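Glycosyl hydrolase (Rhizobium leguminosarum bv. trifolii, PDB 5NDX) is a bacterial orthologue of human alpha-L-iduronidase that probably hydrolyses O-glycosidic bonds to terminal iduronic acid. Local coordinates at residues A282-Q294 with I409-S421. The protein carries 2 engineered substitutions. Residues are numbered along the deposited sequence; the frame is centred on the assembly and turned at random. Where two conformers were deposited one is given.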
# COMPACT_ATOMS: atom_id res chain seq x y z
N ALA A 282 -4.73 -10.38 -11.78
CA ALA A 282 -3.88 -11.04 -10.83
C ALA A 282 -2.39 -10.90 -11.15
O ALA A 282 -1.58 -10.94 -10.22
CB ALA A 282 -4.27 -12.51 -10.71
N TYR A 283 -2.04 -10.61 -12.40
CA TYR A 283 -0.65 -10.39 -12.73
C TYR A 283 -0.03 -9.34 -11.84
O TYR A 283 1.10 -9.49 -11.40
CB TYR A 283 -0.47 -9.98 -14.20
CG TYR A 283 0.96 -9.56 -14.54
CD1 TYR A 283 1.38 -8.27 -14.33
CD2 TYR A 283 1.88 -10.48 -15.00
CE1 TYR A 283 2.68 -7.87 -14.60
CE2 TYR A 283 3.19 -10.10 -15.25
CZ TYR A 283 3.57 -8.80 -15.06
OH TYR A 283 4.85 -8.39 -15.31
N TYR A 284 -0.76 -8.26 -11.58
CA TYR A 284 -0.24 -7.17 -10.79
C TYR A 284 -0.08 -7.59 -9.32
O TYR A 284 0.89 -7.23 -8.72
CB TYR A 284 -1.13 -5.96 -10.88
CG TYR A 284 -0.60 -4.65 -10.29
CD1 TYR A 284 0.77 -4.33 -10.26
CD2 TYR A 284 -1.50 -3.69 -9.86
CE1 TYR A 284 1.19 -3.09 -9.78
CE2 TYR A 284 -1.07 -2.48 -9.36
CZ TYR A 284 0.28 -2.17 -9.32
OH TYR A 284 0.64 -0.93 -8.80
N ALA A 285 -1.00 -8.39 -8.79
CA ALA A 285 -0.83 -8.89 -7.44
C ALA A 285 0.41 -9.72 -7.35
O ALA A 285 1.18 -9.62 -6.38
CB ALA A 285 -2.06 -9.70 -7.02
N GLY A 286 0.59 -10.62 -8.34
CA GLY A 286 1.76 -11.50 -8.38
C GLY A 286 3.06 -10.74 -8.43
O GLY A 286 3.99 -10.99 -7.65
N ILE A 287 3.10 -9.77 -9.32
CA ILE A 287 4.31 -9.00 -9.56
C ILE A 287 4.71 -8.11 -8.39
O ILE A 287 5.89 -7.97 -8.11
CB ILE A 287 4.22 -8.22 -10.91
CG1 ILE A 287 5.60 -8.12 -11.54
CG2 ILE A 287 3.74 -6.82 -10.72
CD1 ILE A 287 6.04 -9.45 -12.15
N ILE A 288 3.75 -7.48 -7.71
CA ILE A 288 4.07 -6.76 -6.45
C ILE A 288 4.72 -7.70 -5.41
O ILE A 288 5.75 -7.37 -4.78
CB ILE A 288 2.78 -6.15 -5.85
CG1 ILE A 288 2.31 -4.94 -6.71
CG2 ILE A 288 2.99 -5.64 -4.42
CD1 ILE A 288 0.87 -4.50 -6.47
N ALA A 289 4.12 -8.89 -5.24
CA ALA A 289 4.65 -9.82 -4.30
C ALA A 289 6.04 -10.35 -4.74
O ALA A 289 6.95 -10.54 -3.90
CB ALA A 289 3.67 -10.95 -4.04
N ARG A 290 6.21 -10.56 -6.04
CA ARG A 290 7.45 -11.02 -6.58
C ARG A 290 8.59 -10.01 -6.35
O ARG A 290 9.68 -10.40 -5.96
CB ARG A 290 7.30 -11.36 -8.06
CG ARG A 290 8.57 -11.50 -8.82
CD ARG A 290 8.27 -12.12 -10.16
NE ARG A 290 9.40 -12.08 -11.06
CZ ARG A 290 10.18 -13.10 -11.40
NH1 ARG A 290 10.04 -14.30 -10.93
NH2 ARG A 290 11.19 -12.86 -12.21
N ILE A 291 8.32 -8.75 -6.60
CA ILE A 291 9.27 -7.67 -6.31
C ILE A 291 9.67 -7.63 -4.81
O ILE A 291 10.86 -7.55 -4.43
CB ILE A 291 8.70 -6.35 -6.75
CG1 ILE A 291 8.75 -6.25 -8.29
CG2 ILE A 291 9.45 -5.16 -6.16
CD1 ILE A 291 7.84 -5.19 -8.84
N ILE A 292 8.66 -7.74 -3.96
CA ILE A 292 8.90 -7.83 -2.53
C ILE A 292 9.77 -9.02 -2.17
O ILE A 292 10.78 -8.88 -1.44
CB ILE A 292 7.57 -7.83 -1.75
CG1 ILE A 292 7.00 -6.39 -1.80
CG2 ILE A 292 7.77 -8.37 -0.34
CD1 ILE A 292 5.51 -6.26 -1.49
N GLU A 293 9.42 -10.21 -2.69
CA GLU A 293 10.19 -11.38 -2.31
C GLU A 293 11.65 -11.30 -2.78
O GLU A 293 12.57 -11.75 -2.07
CB GLU A 293 9.50 -12.65 -2.81
CG GLU A 293 10.14 -13.93 -2.32
CD GLU A 293 11.30 -14.45 -3.17
OE1 GLU A 293 11.49 -14.01 -4.32
OE2 GLU A 293 11.98 -15.37 -2.66
N GLN A 294 11.88 -10.74 -3.97
CA GLN A 294 13.22 -10.52 -4.46
C GLN A 294 14.04 -9.57 -3.55
O GLN A 294 15.23 -9.81 -3.31
CB GLN A 294 13.20 -9.94 -5.89
CG GLN A 294 12.77 -10.92 -6.96
CD GLN A 294 12.38 -10.23 -8.28
OE1 GLN A 294 12.20 -9.03 -8.34
NE2 GLN A 294 12.19 -11.00 -9.29
N ILE A 409 1.80 -17.51 5.45
CA ILE A 409 2.65 -17.82 4.31
C ILE A 409 2.08 -17.21 3.03
O ILE A 409 0.91 -17.48 2.69
CB ILE A 409 2.74 -19.32 4.12
CG1 ILE A 409 3.40 -19.99 5.33
CG2 ILE A 409 3.52 -19.68 2.84
CD1 ILE A 409 3.04 -21.44 5.45
N SER A 410 2.87 -16.40 2.34
CA SER A 410 2.53 -15.94 1.01
C SER A 410 3.15 -16.91 0.01
O SER A 410 4.37 -17.11 0.01
CB SER A 410 3.03 -14.53 0.75
OG SER A 410 2.39 -13.60 1.59
N LEU A 411 2.33 -17.54 -0.83
CA LEU A 411 2.83 -18.37 -1.93
C LEU A 411 2.57 -17.60 -3.25
O LEU A 411 1.41 -17.31 -3.62
CB LEU A 411 2.12 -19.69 -1.92
CG LEU A 411 2.69 -20.72 -2.89
CD1 LEU A 411 4.12 -21.12 -2.52
CD2 LEU A 411 1.78 -21.94 -2.89
N ILE A 412 3.65 -17.26 -3.95
CA ILE A 412 3.65 -16.33 -5.06
C ILE A 412 3.96 -17.12 -6.35
O ILE A 412 4.97 -17.83 -6.38
CB ILE A 412 4.75 -15.31 -4.83
CG1 ILE A 412 4.56 -14.58 -3.50
CG2 ILE A 412 4.85 -14.32 -5.99
CD1 ILE A 412 5.85 -13.96 -2.98
N HIS A 413 3.11 -17.06 -7.38
CA HIS A 413 3.45 -17.70 -8.67
C HIS A 413 3.36 -16.60 -9.70
O HIS A 413 2.27 -16.14 -10.03
CB HIS A 413 2.50 -18.85 -8.90
CG HIS A 413 2.91 -19.82 -9.96
ND1 HIS A 413 4.19 -19.91 -10.50
CD2 HIS A 413 2.20 -20.80 -10.55
CE1 HIS A 413 4.24 -20.90 -11.38
NE2 HIS A 413 3.05 -21.47 -11.42
N SER A 414 4.52 -16.08 -10.06
CA SER A 414 4.61 -14.88 -10.84
C SER A 414 5.91 -14.90 -11.64
O SER A 414 6.99 -15.19 -11.09
CB SER A 414 4.56 -13.64 -9.93
OG SER A 414 4.88 -12.43 -10.60
N VAL A 415 5.79 -14.60 -12.94
CA VAL A 415 6.95 -14.30 -13.80
C VAL A 415 6.77 -12.90 -14.43
O VAL A 415 5.65 -12.36 -14.48
CB VAL A 415 7.11 -15.35 -14.94
CG1 VAL A 415 7.39 -16.76 -14.37
CG2 VAL A 415 5.87 -15.40 -15.84
N ASP A 416 7.88 -12.35 -14.93
CA ASP A 416 7.87 -11.04 -15.54
C ASP A 416 6.94 -10.99 -16.75
O ASP A 416 6.20 -10.02 -16.94
CB ASP A 416 9.30 -10.66 -15.93
CG ASP A 416 10.15 -10.29 -14.73
OD1 ASP A 416 9.65 -10.23 -13.59
OD2 ASP A 416 11.32 -10.01 -14.91
N ALA A 417 6.95 -12.05 -17.56
CA ALA A 417 6.12 -12.04 -18.77
C ALA A 417 4.63 -12.03 -18.44
O ALA A 417 4.11 -12.85 -17.65
CB ALA A 417 6.50 -13.16 -19.74
N ILE A 418 3.95 -11.11 -19.09
CA ILE A 418 2.53 -10.82 -18.83
C ILE A 418 1.60 -11.87 -19.44
O ILE A 418 0.57 -12.20 -18.90
CB ILE A 418 2.19 -9.44 -19.43
CG1 ILE A 418 2.95 -8.36 -18.62
CG2 ILE A 418 0.69 -9.14 -19.36
CD1 ILE A 418 3.26 -7.14 -19.44
N ASN A 419 2.00 -12.39 -20.57
CA ASN A 419 1.27 -13.25 -21.47
C ASN A 419 1.54 -14.74 -21.18
O ASN A 419 1.44 -15.53 -22.12
CB ASN A 419 1.82 -12.93 -22.90
CG ASN A 419 3.35 -13.10 -22.98
OD1 ASN A 419 3.82 -14.19 -23.16
ND2 ASN A 419 4.10 -12.05 -22.72
N ARG A 420 2.01 -15.10 -19.97
CA ARG A 420 2.27 -16.50 -19.62
C ARG A 420 1.24 -16.97 -18.62
O ARG A 420 0.85 -16.20 -17.72
CB ARG A 420 3.66 -16.69 -19.05
CG ARG A 420 4.77 -16.38 -20.04
CD ARG A 420 5.56 -17.59 -20.53
NE ARG A 420 6.09 -18.33 -19.38
CZ ARG A 420 7.19 -18.03 -18.68
NH1 ARG A 420 8.00 -16.98 -18.97
NH2 ARG A 420 7.50 -18.82 -17.65
N SER A 421 0.74 -18.17 -18.83
CA SER A 421 -0.29 -18.82 -18.04
C SER A 421 0.24 -20.21 -17.67
O SER A 421 1.29 -20.63 -18.10
CB SER A 421 -1.59 -18.94 -18.83
OG SER A 421 -1.37 -19.75 -20.00
O HOH W 1 2.48 -11.90 -11.71
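Ser414 packs on Gly286, and here helix 282-294 and the chain leaving strand 409-413 come closest, with CA atoms 5.1 Å apart. Gly286 has no side chain, which lets Ser414 sit this close, and CB and OG of Ser414 rest on its carbonyl group. A water joins OG of Ser414, at 2.7 Å, to the carbonyl O of Tyr283. Next to this spot Ile412 lays CG1 against CB of Ala289 at 3.8 Å. Its CG2 stands anti to the backbone N and reaches the Gly286 carbonyl.

Arg290 runs its extended chain past OG of Ser414. Arg290 NE meets Asp416 OD1 at 3.1 Å in a salt bridge. The carboxylate and guanidinium planes are nearly perpendicular (88°), and NE approaches from above the carboxylate plane. NH2 adds a weak bond to the same oxygen, and NH1 a weak one to O of Ser414. Thr235, at the start of helix 235-252, also bonds to OD1 and NE.

The looser side is the turn 416-418, which is partly exposed. Tyr283 closes it from the helix. Tyr283 OH donates to Asp416 O at 2.7 Å. CG1 of Ile418 lies over one ring face, 4.0 Å from the centroid of the Tyr283 ring, as a CH-pi contact. A leucine in place of Tyr283 would probably leave O of Asp416 without this donor and Ile418 without its aromatic face.

The contact joins a helix of the TIM barrel to the neighbouring beta domain, away from the sugar pocket. Its chemistry implies a close-packed centre with one bridging water and an ion pair at its margin, where Asp416 is partly exposed. The Tyr283 hydroxyl and ring, together with the salt bridge, tie the more open turn to the helix.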